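Side-chain contacts in putative pterin-4-alpha-carbinolamine dehydratase (Brucella melitensis, PDB 3JST), which probably acts as a pterin-4-alpha-carbinolamine dehydratase, removing water from 4a-hydroxytetrahydrobiopterin to give dihydrobiopterin: residues Ser9-Ala14 with Glu28-Ser33; Glu54-His59 with Asp85-Arg90; Pro60-Phe63 with Arg68-Val71. One frame throughout, in Å; residues are numbered along the deposited sequence.

Contact 1: residues Ser9-Ala14 with Glu28-Ser33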
# COMPACT_ATOMS: atom_id res chain seq x y z
N SER A 9 10.18 12.94 -6.75
CA SER A 9 9.30 13.45 -7.81
C SER A 9 8.48 12.34 -8.46
O SER A 9 7.27 12.49 -8.63
CB SER A 9 10.10 14.20 -8.89
OG SER A 9 10.70 15.36 -8.34
N GLU A 10 9.13 11.23 -8.82
CA GLU A 10 8.44 10.07 -9.39
C GLU A 10 7.40 9.51 -8.41
O GLU A 10 6.30 9.12 -8.81
CB GLU A 10 9.44 8.97 -9.75
CG GLU A 10 10.29 9.29 -10.98
CD GLU A 10 11.46 8.33 -11.17
OE1 GLU A 10 11.85 7.64 -10.20
OE2 GLU A 10 12.01 8.27 -12.29
N MET A 11 7.76 9.46 -7.14
CA MET A 11 6.84 9.01 -6.10
C MET A 11 5.63 9.95 -6.03
O MET A 11 4.50 9.50 -6.03
CB MET A 11 7.57 8.95 -4.76
CG MET A 11 6.79 8.29 -3.66
SD MET A 11 7.53 8.57 -2.04
CE MET A 11 9.26 8.23 -2.37
N ASN A 12 5.88 11.26 -5.98
CA ASN A 12 4.80 12.25 -5.97
C ASN A 12 3.88 12.11 -7.18
O ASN A 12 2.66 12.17 -7.05
CB ASN A 12 5.36 13.68 -5.92
CG ASN A 12 6.03 14.00 -4.60
OD1 ASN A 12 5.77 13.35 -3.59
ND2 ASN A 12 6.91 14.99 -4.60
N GLU A 13 4.48 11.90 -8.35
CA GLU A 13 3.70 11.71 -9.56
C GLU A 13 2.86 10.44 -9.48
O GLU A 13 1.68 10.46 -9.82
CB GLU A 13 4.62 11.65 -10.79
CG GLU A 13 3.89 11.64 -12.13
CD GLU A 13 3.05 12.88 -12.36
OE1 GLU A 13 3.36 13.94 -11.77
OE2 GLU A 13 2.07 12.80 -13.13
N ALA A 14 3.46 9.35 -9.01
CA ALA A 14 2.76 8.06 -8.90
C ALA A 14 1.60 8.14 -7.92
O ALA A 14 0.57 7.49 -8.13
CB ALA A 14 3.73 6.95 -8.48
N GLU A 28 10.94 6.86 3.18
CA GLU A 28 10.79 6.40 1.80
C GLU A 28 9.74 5.28 1.77
O GLU A 28 10.06 4.10 1.66
CB GLU A 28 12.12 5.91 1.23
CG GLU A 28 13.22 6.97 1.24
CD GLU A 28 12.86 8.20 0.43
OE1 GLU A 28 12.29 8.06 -0.68
OE2 GLU A 28 13.15 9.32 0.91
N ALA A 29 8.48 5.70 1.89
CA ALA A 29 7.36 4.78 1.97
C ALA A 29 6.07 5.55 1.70
O ALA A 29 6.03 6.78 1.81
CB ALA A 29 7.31 4.12 3.36
N ILE A 30 5.02 4.82 1.32
CA ILE A 30 3.71 5.43 1.11
C ILE A 30 2.67 4.79 2.02
O ILE A 30 2.84 3.65 2.45
CB ILE A 30 3.25 5.35 -0.37
CG1 ILE A 30 3.12 3.89 -0.84
CG2 ILE A 30 4.24 6.12 -1.26
CD1 ILE A 30 2.57 3.74 -2.26
N THR A 31 1.62 5.54 2.33
CA THR A 31 0.65 5.10 3.32
C THR A 31 -0.77 5.56 3.01
O THR A 31 -0.99 6.62 2.43
CB THR A 31 1.08 5.56 4.74
OG1 THR A 31 0.27 4.90 5.73
CG2 THR A 31 0.96 7.08 4.90
N ARG A 32 -1.73 4.72 3.38
CA ARG A 32 -3.14 5.09 3.42
C ARG A 32 -3.80 4.46 4.65
O ARG A 32 -3.48 3.33 5.04
CB ARG A 32 -3.87 4.63 2.15
CG ARG A 32 -5.36 4.97 2.18
CD ARG A 32 -6.07 4.74 0.85
NE ARG A 32 -7.48 5.11 0.97
CZ ARG A 32 -8.44 4.80 0.09
NH1 ARG A 32 -9.69 5.19 0.32
NH2 ARG A 32 -8.17 4.09 -1.00
N SER A 33 -4.71 5.21 5.25
CA SER A 33 -5.56 4.71 6.31
C SER A 33 -6.94 4.43 5.73
O SER A 33 -7.62 5.35 5.26
CB SER A 33 -5.68 5.74 7.44
OG SER A 33 -4.42 5.94 8.06

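Contact 2: residues Glu54-His59 with Asp85-Arg90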
# COMPACT_ATOMS: atom_id res chain seq x y z
N GLU A 54 1.11 -12.40 -1.45
CA GLU A 54 1.75 -13.67 -1.78
C GLU A 54 1.91 -13.88 -3.29
O GLU A 54 2.86 -14.54 -3.73
CB GLU A 54 1.01 -14.84 -1.12
CG GLU A 54 1.34 -14.95 0.35
CD GLU A 54 2.74 -15.49 0.59
OE1 GLU A 54 2.97 -16.69 0.34
OE2 GLU A 54 3.60 -14.71 1.03
N LYS A 55 0.98 -13.33 -4.08
CA LYS A 55 1.14 -13.33 -5.54
C LYS A 55 2.41 -12.58 -5.95
O LYS A 55 3.18 -13.06 -6.77
CB LYS A 55 -0.09 -12.72 -6.24
CG LYS A 55 -0.02 -12.74 -7.78
CD LYS A 55 -1.32 -12.24 -8.41
CE LYS A 55 -1.24 -12.19 -9.94
NZ LYS A 55 -1.15 -13.55 -10.56
N LEU A 56 2.63 -11.41 -5.35
CA LEU A 56 3.80 -10.58 -5.64
C LEU A 56 5.05 -10.90 -4.81
O LEU A 56 6.13 -10.40 -5.12
CB LEU A 56 3.47 -9.10 -5.40
CG LEU A 56 2.41 -8.42 -6.26
CD1 LEU A 56 2.35 -6.95 -5.89
CD2 LEU A 56 2.71 -8.60 -7.75
N ASP A 57 4.89 -11.71 -3.77
CA ASP A 57 5.92 -11.88 -2.74
C ASP A 57 6.37 -10.50 -2.26
O ASP A 57 7.55 -10.16 -2.27
CB ASP A 57 7.11 -12.70 -3.27
CG ASP A 57 8.05 -13.16 -2.16
OD1 ASP A 57 7.61 -13.26 -0.99
OD2 ASP A 57 9.22 -13.42 -2.46
N HIS A 58 5.40 -9.69 -1.85
CA HIS A 58 5.63 -8.31 -1.45
C HIS A 58 4.62 -7.96 -0.37
O HIS A 58 3.43 -7.82 -0.64
CB HIS A 58 5.50 -7.38 -2.66
CG HIS A 58 5.85 -5.95 -2.36
ND1 HIS A 58 7.14 -5.55 -2.07
CD2 HIS A 58 5.09 -4.84 -2.31
CE1 HIS A 58 7.15 -4.25 -1.84
NE2 HIS A 58 5.92 -3.79 -1.98
N HIS A 59 5.10 -7.81 0.86
CA HIS A 59 4.22 -7.78 2.02
C HIS A 59 4.15 -6.41 2.66
O HIS A 59 5.17 -5.73 2.82
CB HIS A 59 4.67 -8.84 3.01
CG HIS A 59 4.68 -10.22 2.42
ND1 HIS A 59 5.80 -10.78 1.84
CD2 HIS A 59 3.68 -11.12 2.26
CE1 HIS A 59 5.50 -11.99 1.39
NE2 HIS A 59 4.22 -12.21 1.62
N ASP A 85 5.23 -1.48 -4.71
CA ASP A 85 4.43 -0.72 -3.76
C ASP A 85 3.27 -0.04 -4.48
O ASP A 85 2.15 0.01 -3.97
CB ASP A 85 5.29 0.32 -3.05
CG ASP A 85 6.44 -0.32 -2.31
OD1 ASP A 85 6.16 -1.15 -1.42
OD2 ASP A 85 7.61 -0.00 -2.63
N ILE A 86 3.55 0.47 -5.67
CA ILE A 86 2.52 1.08 -6.51
C ILE A 86 1.46 0.04 -6.90
O ILE A 86 0.28 0.33 -6.84
CB ILE A 86 3.11 1.72 -7.79
CG1 ILE A 86 4.22 2.74 -7.45
CG2 ILE A 86 2.01 2.39 -8.61
CD1 ILE A 86 3.87 3.74 -6.34
N LYS A 87 1.90 -1.15 -7.29
CA LYS A 87 0.97 -2.23 -7.65
C LYS A 87 0.08 -2.62 -6.47
O LYS A 87 -1.13 -2.82 -6.63
CB LYS A 87 1.73 -3.46 -8.15
CG LYS A 87 2.34 -3.27 -9.53
CD LYS A 87 3.15 -4.49 -9.97
CE LYS A 87 2.27 -5.56 -10.57
NZ LYS A 87 3.07 -6.73 -11.05
N MET A 88 0.68 -2.72 -5.28
CA MET A 88 -0.05 -3.10 -4.08
C MET A 88 -1.07 -2.03 -3.69
O MET A 88 -2.21 -2.34 -3.40
CB MET A 88 0.91 -3.38 -2.93
CG MET A 88 0.23 -3.73 -1.60
SD MET A 88 -0.85 -5.17 -1.69
CE MET A 88 0.35 -6.49 -1.56
N ALA A 89 -0.64 -0.76 -3.71
CA ALA A 89 -1.55 0.35 -3.40
C ALA A 89 -2.72 0.38 -4.38
O ALA A 89 -3.87 0.57 -3.98
CB ALA A 89 -0.79 1.67 -3.41
N ARG A 90 -2.42 0.20 -5.66
CA ARG A 90 -3.43 0.13 -6.70
C ARG A 90 -4.44 -0.98 -6.43
O ARG A 90 -5.64 -0.75 -6.51
CB ARG A 90 -2.76 -0.08 -8.07
CG ARG A 90 -3.73 -0.22 -9.25
CD ARG A 90 -3.00 -0.46 -10.57
NE ARG A 90 -1.97 0.54 -10.83
CZ ARG A 90 -0.69 0.30 -11.13
NH1 ARG A 90 -0.22 -0.95 -11.24
NH2 ARG A 90 0.13 1.32 -11.34

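Contact 3: residues Pro60-Phe63 with Arg68-Val71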
# COMPACT_ATOMS: atom_id res chain seq x y z
N PRO A 60 2.93 -5.98 3.02
CA PRO A 60 2.75 -4.66 3.61
C PRO A 60 3.16 -4.60 5.07
O PRO A 60 3.29 -5.64 5.72
CB PRO A 60 1.24 -4.43 3.48
CG PRO A 60 0.66 -5.80 3.59
CD PRO A 60 1.64 -6.69 2.88
N GLU A 61 3.39 -3.38 5.57
CA GLU A 61 3.36 -3.11 6.99
C GLU A 61 1.97 -2.56 7.27
O GLU A 61 1.59 -1.52 6.71
CB GLU A 61 4.44 -2.11 7.40
CG GLU A 61 5.86 -2.67 7.32
CD GLU A 61 6.92 -1.68 7.76
OE1 GLU A 61 6.58 -0.54 8.15
OE2 GLU A 61 8.12 -2.04 7.71
N TRP A 62 1.19 -3.24 8.10
CA TRP A 62 -0.18 -2.79 8.34
C TRP A 62 -0.72 -3.05 9.74
O TRP A 62 -0.33 -4.00 10.41
CB TRP A 62 -1.15 -3.33 7.26
CG TRP A 62 -1.20 -4.82 7.04
CD1 TRP A 62 -0.45 -5.78 7.65
CD2 TRP A 62 -2.04 -5.50 6.10
NE1 TRP A 62 -0.78 -7.03 7.16
CE2 TRP A 62 -1.76 -6.88 6.21
CE3 TRP A 62 -3.02 -5.09 5.18
CZ2 TRP A 62 -2.41 -7.85 5.43
CZ3 TRP A 62 -3.67 -6.05 4.40
CH2 TRP A 62 -3.36 -7.41 4.54
N PHE A 63 -1.61 -2.15 10.16
CA PHE A 63 -2.19 -2.14 11.49
C PHE A 63 -3.69 -2.18 11.33
O PHE A 63 -4.24 -1.49 10.47
CB PHE A 63 -1.77 -0.85 12.23
CG PHE A 63 -2.51 -0.62 13.52
CD1 PHE A 63 -2.08 -1.20 14.70
CD2 PHE A 63 -3.64 0.20 13.56
CE1 PHE A 63 -2.75 -0.98 15.90
CE2 PHE A 63 -4.32 0.43 14.76
CZ PHE A 63 -3.88 -0.16 15.93
N ARG A 68 -10.63 -0.08 11.16
CA ARG A 68 -9.54 0.71 10.58
C ARG A 68 -8.39 -0.19 10.16
O ARG A 68 -7.98 -1.06 10.92
CB ARG A 68 -9.01 1.72 11.60
CG ARG A 68 -9.99 2.82 11.95
CD ARG A 68 -9.42 3.80 12.96
NE ARG A 68 -9.55 3.32 14.34
CZ ARG A 68 -8.55 3.01 15.17
NH1 ARG A 68 -7.27 3.11 14.79
NH2 ARG A 68 -8.83 2.60 16.40
N VAL A 69 -7.88 0.03 8.95
CA VAL A 69 -6.64 -0.60 8.51
C VAL A 69 -5.68 0.46 7.99
O VAL A 69 -5.98 1.15 7.00
CB VAL A 69 -6.87 -1.65 7.40
CG1 VAL A 69 -5.58 -2.44 7.17
CG2 VAL A 69 -8.02 -2.58 7.75
N ASP A 70 -4.54 0.61 8.66
CA ASP A 70 -3.49 1.54 8.23
C ASP A 70 -2.40 0.75 7.54
O ASP A 70 -1.87 -0.20 8.11
CB ASP A 70 -2.89 2.28 9.43
CG ASP A 70 -3.93 3.03 10.23
OD1 ASP A 70 -4.85 3.60 9.62
OD2 ASP A 70 -3.84 3.03 11.47
N VAL A 71 -2.07 1.14 6.31
CA VAL A 71 -1.08 0.44 5.50
C VAL A 71 0.10 1.35 5.16
O VAL A 71 -0.10 2.49 4.75
CB VAL A 71 -1.71 -0.06 4.18
CG1 VAL A 71 -0.70 -0.87 3.37
CG2 VAL A 71 -2.97 -0.87 4.45

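Contact 1: residues Ser9-Ala14 with Glu28-Ser33
M11 carries the helical side of this contact alone, reaching from 9-14 to two residues of 28-33 by different means. The apolar part is the touch with I30, where CG of M11 lies 4.1 Å from CG2 of I30 and SD of M11 comes almost as near to the same methyl. The two side chains slide past each other in opposite directions, and it is CG and SD of M11, not CE, that lie against the CG2 branch. With CG set anti to the backbone N (chi1 -171°) and the next bond also extended, M11 stands well out from its helix before it turns at the last torsion.

That turn produces the polar-edged part of the contact. CE of M11 approaches OE1 of E28 to 3.5 Å, a carbon-oxygen contact and not a hydrogen bond. E28, in the exposed loop leading into the strand, bends at its second torsion and crosses M11 at about a right angle, bringing its carboxylate beside the methyl at the margin of the buried patch.

The example illustrates how one long, flexible side chain can bridge a short helix to an inner strand and the loop before it. M11 also touches V81, while I30 also touches W21, L73 of the adjacent strand 68-73 and A89 of helix 83-96; A14, one helical turn on, packs against I86.

Contact 2: residues Glu54-His59 with Asp85-Arg90
H58 and D85 mark the nearest approach of the two backbones, their CA atoms 8.0 Å apart. Residues 54-56 are the last of helix 39-56: at D57 the chain leaves helical geometry with a positive phi and then runs extended through H58 and H59. Across from it, 85-90 is regular helix, so a helix end and the extended residues after it face a regular helix.

The central bond runs from NE2 of H58 to OD1 of D85, 2.7 Å long with an N-H...O angle of 146°. The acceptor lies in the plane of the imidazole, yet the nitrogen sits above the carboxylate plane, 59° out of it. With CG anti to the backbone N (chi1 -175°), the H58 ring extends toward helix 83-96 and crosses the D85 side chain at about a right angle. The other oxygen of D85, OD2, is hydrogen-bonded to OG1 of T75 and the backbone N of T82, which help to hold the carboxylate in the rotation that H58 meets.

M88 lies beside this pair: its CE is 3.5 Å from the carbonyl O of H58, and its CB lies near the imidazole edge. Farther along, CD2 of L56 rests 3.8 Å from NZ of K87, an apolar branch against the end of a bent lysine chain. Within 54-59, NE2 of H59 donates to OE2 of E54 over 2.6 Å, using the anti lone pair of that oxygen.

Two adjacent histidines are thus each paired with a carboxylate, one facing inward and one outward. The H58-H59-P60 run matches the His-His-Pro motif that contributes to the pterin site in relatives; the bond to D85, itself held by T75 and T82, is consistent with D85 helping to orient the H58 imidazole.

Contact 3: residues Pro60-Phe63 with Arg68-Val71
The carbonyl O of D70 is gripped twice from the opposite strand: F63 N donates to it over 2.8 Å at an N-H...O angle of 161°, and CA of W62 adds a CA-H...O contact at 3.1 Å. The reverse bond, D70 N to O of F63, is also 2.8 Å, and CA of V69 joins at that oxygen. F63 and D70 thereby form an antiparallel hydrogen-bonded pair, with W62 and V71 the non-hydrogen-bonded pair beside it. Here the hairpin shows in miniature how backbone pairing sorts side chains onto two unlike faces.

On one face, W62 and the valines meet. The indole, held in the crowded position between backbone N and carbonyl carbon (chi1 56°), folds back over its own strand, and CG of P60 lies 3.6 Å above the ring, over its centre. From the neighbouring strand, CG1 of V69 comes within 4.2 Å of CE3 of W62, the two side chains pointing the same way, while CG2 of V71 sits at the indole edge, near CB of W62. CG1 of V71 touches CB of P60.

The other face is polar and aromatic. F63 and D70 lie side by side with ring and carboxylate planes nearly parallel (13° apart), OD2 of D70 being 3.5 Å from CD2 of F63; the other oxygen, OD1, is hydrogen-bonded to OG of S33. R68 brings NH1 to 4.0 Å from CE2 of F63, at the edge of the phenyl ring rather than over it, so no cation-pi stack results.

Strand 68-73 is flanked on its other side by strand 30-35, whereas 61-65 is an outermost strand of the sheet within this chain. W62 and V69 pack against helix 39-56, and M92 of helix 83-96 touches both W62 and V71.

In the fold
All three contacts serve one antiparallel sheet and the helices that pack on it, but each with its own chemistry. Contacts 1 and 2 are buried and rest on side chains, the first chiefly apolar, the second built round a histidine-carboxylate bond; they meet where I30 and A14 pack on I86 and A89. Contact 3 is partly exposed and held mainly by backbone pairing, with W62 and the valines turned to the helices and F63 with D70 on the other face. It shares the sheet with contact 1, where T31 OG1 bonds V71 O and R32 pairs with V71. Along the chain, contact 3 lies nested within the loop that contact 2 closes.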